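PDB 5KHO: Ras-interacting protein 1 from Homo sapiens, which binds GTPases, regulates their signalling in the endothelium and is required for blood vessels to form, here represented by its Ras-associating domain. Local coordinates for residues B[19-24]-B[123-128]; B[72-77]-B[97-102]. All coordinates share one frame; numbering follows the deposited sequence.

Interaction 1. Residues B[19-24]-B[123-128]; sequences LKIFGA and FELRGR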
ATOM      1  N   LEU B  19       5.896  -4.764  15.263  1.00 87.17           N
ATOM      2  CA  LEU B  19       4.748  -5.047  14.412  1.00 79.88           C
ATOM      3  C   LEU B  19       3.715  -5.835  15.190  1.00 75.70           C
ATOM      4  O   LEU B  19       4.029  -6.915  15.686  1.00 71.56           O
ATOM      5  CB  LEU B  19       5.168  -5.835  13.168  1.00 77.05           C
ATOM      6  CG  LEU B  19       6.338  -5.375  12.292  1.00 83.51           C
ATOM      7  CD1 LEU B  19       6.607  -6.428  11.226  1.00 83.61           C
ATOM      8  CD2 LEU B  19       6.097  -4.016  11.647  1.00 84.79           C
ATOM      9  N   LYS B  20       2.502  -5.279  15.309  1.00 72.17           N
ATOM     10  CA  LYS B  20       1.330  -6.019  15.810  1.00 71.19           C
ATOM     11  C   LYS B  20       0.937  -7.104  14.794  1.00 67.08           C
ATOM     12  O   LYS B  20       0.588  -6.786  13.665  1.00 73.67           O
ATOM     13  CB  LYS B  20       0.111  -5.111  16.065  1.00 69.48           C
ATOM     14  CG  LYS B  20       0.347  -3.621  16.248  1.00 69.22           C
ATOM     15  CD  LYS B  20       0.338  -3.207  17.699  1.00 71.02           C
ATOM     16  CE  LYS B  20       0.135  -1.710  17.854  1.00 74.25           C
ATOM     17  NZ  LYS B  20      -1.311  -1.349  17.905  1.00 87.06           N
ATOM     18  N   ILE B  21       1.025  -8.370  15.197  1.00 63.98           N
ATOM     19  CA  ILE B  21       0.590  -9.511  14.380  1.00 64.10           C
ATOM     20  C   ILE B  21      -0.766  -9.948  14.929  1.00 64.41           C
ATOM     21  O   ILE B  21      -0.841 -10.480  16.046  1.00 70.71           O
ATOM     22  CB  ILE B  21       1.620 -10.686  14.412  1.00 61.31           C
ATOM     23  CG1 ILE B  21       2.756 -10.481  13.416  1.00 62.77           C
ATOM     24  CG2 ILE B  21       0.996 -11.996  13.971  1.00 58.87           C
ATOM     25  CD1 ILE B  21       3.703  -9.345  13.714  1.00 70.87           C
ATOM     26  N   PHE B  22      -1.834  -9.703  14.170  1.00 59.53           N
ATOM     27  CA  PHE B  22      -3.190  -9.960  14.676  1.00 66.62           C
ATOM     28  C   PHE B  22      -3.559 -11.420  14.562  1.00 69.15           C
ATOM     29  O   PHE B  22      -3.406 -12.034  13.504  1.00 70.33           O
ATOM     30  CB  PHE B  22      -4.242  -9.060  14.014  1.00 65.26           C
ATOM     31  CG  PHE B  22      -4.240  -7.650  14.532  1.00 69.84           C
ATOM     32  CD1 PHE B  22      -3.178  -6.770  14.237  1.00 71.65           C
ATOM     33  CD2 PHE B  22      -5.289  -7.188  15.326  1.00 72.17           C
ATOM     34  CE1 PHE B  22      -3.172  -5.465  14.728  1.00 72.39           C
ATOM     35  CE2 PHE B  22      -5.289  -5.874  15.810  1.00 76.01           C
ATOM     36  CZ  PHE B  22      -4.232  -5.012  15.508  1.00 72.25           C
ATOM     37  N   GLY B  23      -4.014 -11.973  15.680  1.00 81.90           N
ATOM     38  CA  GLY B  23      -4.437 -13.372  15.754  1.00101.72           C
ATOM     39  C   GLY B  23      -5.938 -13.457  15.647  1.00116.85           C
ATOM     40  O   GLY B  23      -6.620 -13.791  16.629  1.00118.81           O
ATOM     41  N   ALA B  24      -6.434 -13.121  14.449  1.00131.67           N
ATOM     42  CA  ALA B  24      -7.850 -13.200  14.082  1.00127.57           C
ATOM     43  C   ALA B  24      -8.330 -14.641  14.286  1.00125.20           C
ATOM     44  O   ALA B  24      -8.263 -15.470  13.370  1.00126.95           O
ATOM     45  CB  ALA B  24      -8.057 -12.728  12.639  1.00112.46           C
ATOM     46  N   PHE B 123      -1.368  -6.391  10.105  1.00 70.78           N
ATOM     47  CA  PHE B 123      -0.795  -7.698   9.820  1.00 72.15           C
ATOM     48  C   PHE B 123      -1.599  -8.782  10.528  1.00 75.77           C
ATOM     49  O   PHE B 123      -1.930  -8.640  11.699  1.00 80.72           O
ATOM     50  CB  PHE B 123       0.667  -7.779  10.257  1.00 73.39           C
ATOM     51  CG  PHE B 123       1.640  -7.257   9.242  1.00 78.76           C
ATOM     52  CD1 PHE B 123       1.734  -7.834   7.978  1.00 78.73           C
ATOM     53  CD2 PHE B 123       2.491  -6.197   9.560  1.00 80.28           C
ATOM     54  CE1 PHE B 123       2.641  -7.344   7.046  1.00 85.49           C
ATOM     55  CE2 PHE B 123       3.402  -5.707   8.637  1.00 76.97           C
ATOM     56  CZ  PHE B 123       3.479  -6.281   7.377  1.00 81.08           C
ATOM     57  N   GLU B 124      -1.910  -9.858   9.807  1.00 79.06           N
ATOM     58  CA  GLU B 124      -2.653 -10.995  10.361  1.00 76.48           C
ATOM     59  C   GLU B 124      -1.856 -12.304  10.282  1.00 75.05           C
ATOM     60  O   GLU B 124      -1.077 -12.517   9.339  1.00 69.95           O
ATOM     61  CB  GLU B 124      -4.019 -11.139   9.678  1.00 80.54           C
ATOM     62  CG  GLU B 124      -5.043 -10.075  10.086  1.00 89.83           C
ATOM     63  CD  GLU B 124      -6.408 -10.209   9.399  1.00 96.04           C
ATOM     64  OE1 GLU B 124      -6.516 -10.841   8.321  1.00 98.65           O
ATOM     65  OE2 GLU B 124      -7.393  -9.658   9.938  1.00 99.02           O
ATOM     66  N   LEU B 125      -2.027 -13.156  11.295  1.00 71.77           N
ATOM     67  CA  LEU B 125      -1.490 -14.509  11.246  1.00 73.51           C
ATOM     68  C   LEU B 125      -2.622 -15.463  10.921  1.00 77.98           C
ATOM     69  O   LEU B 125      -3.598 -15.553  11.673  1.00 85.35           O
ATOM     70  CB  LEU B 125      -0.864 -14.905  12.575  1.00 70.60           C
ATOM     71  CG  LEU B 125       0.406 -15.764  12.612  1.00 71.49           C
ATOM     72  CD1 LEU B 125       0.286 -16.748  13.766  1.00 68.29           C
ATOM     73  CD2 LEU B 125       0.740 -16.489  11.314  1.00 67.02           C
ATOM     74  N   ARG B 126      -2.501 -16.158   9.795  1.00 77.89           N
ATOM     75  CA  ARG B 126      -3.553 -17.064   9.333  1.00 82.64           C
ATOM     76  C   ARG B 126      -3.021 -18.410   8.857  1.00 86.27           C
ATOM     77  O   ARG B 126      -1.853 -18.522   8.454  1.00 86.64           O
ATOM     78  CB  ARG B 126      -4.361 -16.414   8.209  1.00 85.77           C
ATOM     79  CG  ARG B 126      -5.358 -15.362   8.666  1.00 89.23           C
ATOM     80  CD  ARG B 126      -6.123 -14.848   7.466  1.00 95.32           C
ATOM     81  NE  ARG B 126      -6.897 -13.653   7.771  1.00 98.07           N
ATOM     82  CZ  ARG B 126      -8.144 -13.656   8.228  1.00105.32           C
ATOM     83  NH1 ARG B 126      -8.783 -14.801   8.459  1.00108.44           N
ATOM     84  NH2 ARG B 126      -8.753 -12.502   8.463  1.00111.40           N
ATOM     85  N   GLY B 127      -3.879 -19.431   8.908  1.00 79.00           N
ATOM     86  CA  GLY B 127      -3.613 -20.676   8.200  1.00 80.90           C
ATOM     87  C   GLY B 127      -3.417 -20.359   6.726  1.00 82.19           C
ATOM     88  O   GLY B 127      -4.215 -19.614   6.141  1.00 83.77           O
ATOM     89  N   ARG B 128      -2.344 -20.900   6.142  1.00 80.77           N
ATOM     90  CA  ARG B 128      -1.974 -20.641   4.745  1.00 77.60           C
ATOM     91  C   ARG B 128      -3.093 -20.909   3.730  1.00 75.68           C
ATOM     92  O   ARG B 128      -3.279 -20.115   2.813  1.00 80.51           O
ATOM     93  CB  ARG B 128      -0.709 -21.405   4.365  1.00 74.83           C
ATOM     94  CG  ARG B 128       0.011 -20.833   3.160  1.00 78.14           C
ATOM     95  CD  ARG B 128       1.464 -21.266   3.176  1.00 86.51           C
ATOM     96  NE  ARG B 128       2.326 -20.298   2.503  1.00 87.81           N
ATOM     97  CZ  ARG B 128       2.998 -19.328   3.115  1.00 87.71           C
ATOM     98  NH1 ARG B 128       3.761 -18.502   2.408  1.00 92.59           N
ATOM     99  NH2 ARG B 128       2.919 -19.177   4.429  1.00 88.00           N
TER
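F22 and E124 form a parallel bridge between the first strand and the last strand of the Ras-associating domain, the central parallel pairing of its ubiquitin-like beta-grasp sheet. F22 bonds to the residues flanking E124: F22 N donates to F123 O (2.7 Å, 165° at the hydrogen), and L125 N to F22 O (2.8 Å). The F22 ring meets F123 O near its plane, at the edge.

On the face carrying I21, branched and bulky groups fill the core. With CG1 beside the backbone N (chi1 -83°), the I21 CG2 methyl falls anti to that N and rests against L125 CB at 3.7 Å, while L19 CD1 approaches the F123 ring at CE2 (4.2 Å).

On the opposite face, which carries F22 and E124, R126 grips E124 OE1 of its own strand side-on through NE (2.9 Å) and NH2 (2.8 Å), both from above the carboxylate plane, and A24 CB lies over one guanidinium face. E124 OE2 pairs with R122, so an alanine here would probably leave R122 without this carboxylate and R126 freer to turn. R126 NH1 also forms a salt bridge with E130.

Helix 43-54 covers I21 and L125, helix 106-112 covers L19 and F123, and strands 30-36 and 73-80 flank the pair.

Interaction 2. Residues B[72-77]-B[97-102]; sequences AFALCD and LRVLGD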
ATOM      1  N   ALA B  72       2.573 -24.140   7.286  1.00 81.80           N
ATOM      2  CA  ALA B  72       1.113 -24.199   7.259  1.00 82.81           C
ATOM      3  C   ALA B  72       0.461 -22.847   7.553  1.00 82.59           C
ATOM      4  O   ALA B  72      -0.747 -22.678   7.337  1.00 73.20           O
ATOM      5  CB  ALA B  72       0.618 -25.245   8.240  1.00 86.64           C
ATOM      6  N   PHE B  73       1.265 -21.904   8.054  1.00 83.08           N
ATOM      7  CA  PHE B  73       0.797 -20.555   8.405  1.00 84.14           C
ATOM      8  C   PHE B  73       1.393 -19.435   7.547  1.00 85.10           C
ATOM      9  O   PHE B  73       2.497 -19.566   7.001  1.00 86.16           O
ATOM     10  CB  PHE B  73       1.022 -20.273   9.888  1.00 80.88           C
ATOM     11  CG  PHE B  73       0.086 -21.017  10.791  1.00 83.00           C
ATOM     12  CD1 PHE B  73      -1.171 -20.495  11.095  1.00 78.99           C
ATOM     13  CD2 PHE B  73       0.454 -22.246  11.339  1.00 82.05           C
ATOM     14  CE1 PHE B  73      -2.041 -21.185  11.928  1.00 80.42           C
ATOM     15  CE2 PHE B  73      -0.412 -22.937  12.176  1.00 79.62           C
ATOM     16  CZ  PHE B  73      -1.660 -22.410  12.467  1.00 76.96           C
ATOM     17  N   ALA B  74       0.650 -18.331   7.470  1.00 81.71           N
ATOM     18  CA  ALA B  74       0.930 -17.224   6.558  1.00 79.30           C
ATOM     19  C   ALA B  74       0.891 -15.865   7.251  1.00 75.30           C
ATOM     20  O   ALA B  74       0.022 -15.598   8.083  1.00 73.50           O
ATOM     21  CB  ALA B  74      -0.068 -17.246   5.410  1.00 76.28           C
ATOM     22  N   LEU B  75       1.837 -15.006   6.900  1.00 77.90           N
ATOM     23  CA  LEU B  75       1.775 -13.620   7.337  1.00 82.51           C
ATOM     24  C   LEU B  75       1.078 -12.780   6.269  1.00 79.96           C
ATOM     25  O   LEU B  75       1.484 -12.770   5.102  1.00 83.93           O
ATOM     26  CB  LEU B  75       3.165 -13.071   7.693  1.00 86.31           C
ATOM     27  CG  LEU B  75       3.270 -11.726   8.428  1.00 85.15           C
ATOM     28  CD1 LEU B  75       2.378 -11.644   9.664  1.00 83.08           C
ATOM     29  CD2 LEU B  75       4.720 -11.472   8.801  1.00 89.16           C
ATOM     30  N   CYS B  76       0.032 -12.077   6.690  1.00 75.38           N
ATOM     31  CA  CYS B  76      -0.869 -11.416   5.767  1.00 74.21           C
ATOM     32  C   CYS B  76      -0.944  -9.910   5.963  1.00 73.68           C
ATOM     33  O   CYS B  76      -1.103  -9.436   7.088  1.00 68.49           O
ATOM     34  CB  CYS B  76      -2.263 -12.031   5.866  1.00 78.32           C
ATOM     35  SG  CYS B  76      -2.265 -13.812   5.571  1.00 92.44           S
ATOM     36  N   ASP B  77      -0.818  -9.182   4.849  1.00 71.19           N
ATOM     37  CA  ASP B  77      -1.071  -7.751   4.784  1.00 66.86           C
ATOM     38  C   ASP B  77      -2.558  -7.581   4.502  1.00 67.09           C
ATOM     39  O   ASP B  77      -3.005  -7.712   3.360  1.00 77.50           O
ATOM     40  CB  ASP B  77      -0.200  -7.109   3.691  1.00 64.78           C
ATOM     41  CG  ASP B  77      -0.108  -5.572   3.803  1.00 72.48           C
ATOM     42  OD1 ASP B  77      -0.825  -4.920   4.609  1.00 71.71           O
ATOM     43  OD2 ASP B  77       0.705  -5.004   3.052  1.00 69.32           O
ATOM     44  N   LEU B  97      -6.892  -9.316   1.509  1.00 69.29           N
ATOM     45  CA  LEU B  97      -5.575  -9.554   2.098  1.00 73.92           C
ATOM     46  C   LEU B  97      -4.547 -10.017   1.071  1.00 72.89           C
ATOM     47  O   LEU B  97      -4.895 -10.371  -0.052  1.00 74.79           O
ATOM     48  CB  LEU B  97      -5.663 -10.532   3.286  1.00 74.74           C
ATOM     49  CG  LEU B  97      -6.094 -11.993   3.114  1.00 73.31           C
ATOM     50  CD1 LEU B  97      -4.990 -12.862   2.522  1.00 70.92           C
ATOM     51  CD2 LEU B  97      -6.495 -12.530   4.473  1.00 74.75           C
ATOM     52  N   ARG B  98      -3.284 -10.026   1.481  1.00 72.51           N
ATOM     53  CA  ARG B  98      -2.196 -10.497   0.646  1.00 70.63           C
ATOM     54  C   ARG B  98      -1.246 -11.319   1.491  1.00 73.93           C
ATOM     55  O   ARG B  98      -0.840 -10.880   2.565  1.00 79.87           O
ATOM     56  CB  ARG B  98      -1.465  -9.308   0.048  1.00 67.90           C
ATOM     57  CG  ARG B  98      -0.393  -9.671  -0.942  1.00 69.44           C
ATOM     58  CD  ARG B  98       0.360  -8.424  -1.363  1.00 77.92           C
ATOM     59  NE  ARG B  98       1.784  -8.723  -1.423  1.00 80.56           N
ATOM     60  CZ  ARG B  98       2.671  -8.343  -0.516  1.00 76.15           C
ATOM     61  NH1 ARG B  98       2.308  -7.606   0.516  1.00 81.35           N
ATOM     62  NH2 ARG B  98       3.932  -8.690  -0.655  1.00 73.02           N
ATOM     63  N   VAL B  99      -0.891 -12.506   1.005  1.00 74.39           N
ATOM     64  CA  VAL B  99       0.065 -13.364   1.703  1.00 70.03           C
ATOM     65  C   VAL B  99       1.463 -12.956   1.289  1.00 66.64           C
ATOM     66  O   VAL B  99       1.831 -13.085   0.124  1.00 73.28           O
ATOM     67  CB  VAL B  99      -0.164 -14.861   1.396  1.00 70.11           C
ATOM     68  CG1 VAL B  99       0.866 -15.735   2.108  1.00 57.96           C
ATOM     69  CG2 VAL B  99      -1.579 -15.270   1.785  1.00 70.82           C
ATOM     70  N   LEU B 100       2.228 -12.454   2.246  1.00 64.17           N
ATOM     71  CA  LEU B 100       3.645 -12.186   2.031  1.00 70.42           C
ATOM     72  C   LEU B 100       4.377 -13.472   1.669  1.00 76.69           C
ATOM     73  O   LEU B 100       4.096 -14.529   2.242  1.00 84.96           O
ATOM     74  CB  LEU B 100       4.271 -11.573   3.291  1.00 69.41           C
ATOM     75  CG  LEU B 100       4.191 -10.051   3.525  1.00 70.76           C
ATOM     76  CD1 LEU B 100       2.763  -9.527   3.627  1.00 64.46           C
ATOM     77  CD2 LEU B 100       4.992  -9.653   4.763  1.00 69.88           C
ATOM     78  N   GLY B 101       5.289 -13.389   0.699  1.00 79.03           N
ATOM     79  CA  GLY B 101       6.266 -14.460   0.465  1.00 80.22           C
ATOM     80  C   GLY B 101       7.240 -14.543   1.634  1.00 83.69           C
ATOM     81  O   GLY B 101       7.407 -13.569   2.370  1.00 91.64           O
ATOM     82  N   ASP B 102       7.883 -15.694   1.808  1.00 89.39           N
ATOM     83  CA  ASP B 102       8.806 -15.915   2.939  1.00 93.54           C
ATOM     84  C   ASP B 102      10.025 -14.999   2.944  1.00 93.01           C
ATOM     85  O   ASP B 102      10.535 -14.683   4.015  1.00 92.35           O
ATOM     86  CB  ASP B 102       9.293 -17.364   2.990  1.00 97.61           C
ATOM     87  CG  ASP B 102       8.163 -18.372   2.924  1.00101.35           C
ATOM     88  OD1 ASP B 102       7.093 -18.153   3.542  1.00108.24           O
ATOM     89  OD2 ASP B 102       8.365 -19.404   2.254  1.00101.72           O
TER
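D77 and R98 sit opposite each other as an antiparallel hydrogen-bonded pair, joined by two backbone bonds: D77 N to R98 O (2.8 Å) and R98 N to D77 O (3.0 Å). The first meets its acceptor in the carbonyl plane; the second is more bent, its donor standing above that plane. Two residues further along, L100 N donates to L75 O at 3.0 Å, almost straight on to the carbonyl.

Between these bonds lies the non-hydrogen-bonded pair of C76 and V99. V99 has CG1 anti to its backbone N (chi1 179°), which spreads its methyls along the neighbouring strand: CG1 rests on A74 CB (3.7 Å), and CG2 faces C76 SG. The small alanine and cysteine suit this side, where helix 128-136 lies over V99. L97 CD1 reaches C76 SG at 4.2 Å.

In the beta-grasp sheet of the Ras-associating domain, strand 96-99 is outermost within this chain, and strand 73-80 is its inner neighbour. On the opposite face of the sheet from C76 and V99, L100 turns CD1 onto D77 CB (3.8 Å), and L75 and L100 share P106 of helix 106-112 as cover.

The charged ends of D77 and R98 make only a long ion pair, OD2 to NH1 at 4.0 Å, with carboxylate and guanidinium planes 71° apart. Their stronger mates lie further out: R121 binds D77 OD2, and E104 binds R98 NH2. A glycerol, probably from the crystallisation liquor, also hydrogen-bonds to D77 OD2, and W113 of the second subunit packs against both side chains.

In the fold
From the N terminus, strand 18-22 takes an inner place in the sheet and waits almost a hundred residues for its partner: interaction 1 closes that long loop when 123-128 arrives beside 19-24. Interaction 2 is nested inside it, a shorter loop in which 97-102 returns antiparallel to 72-77; the two do not cross. In sequence, helix 43-54 comes between the first strand and the nested pair, and helix 106-112 between that pair and the last strand. The contacts meet where strands 120-127 and 73-80 run side by side, with R126 O and A74 N probably hydrogen-bonded. Thus the N-terminal strands are tied through strand 120-127 and then 73-80 to the edge strand 96-99.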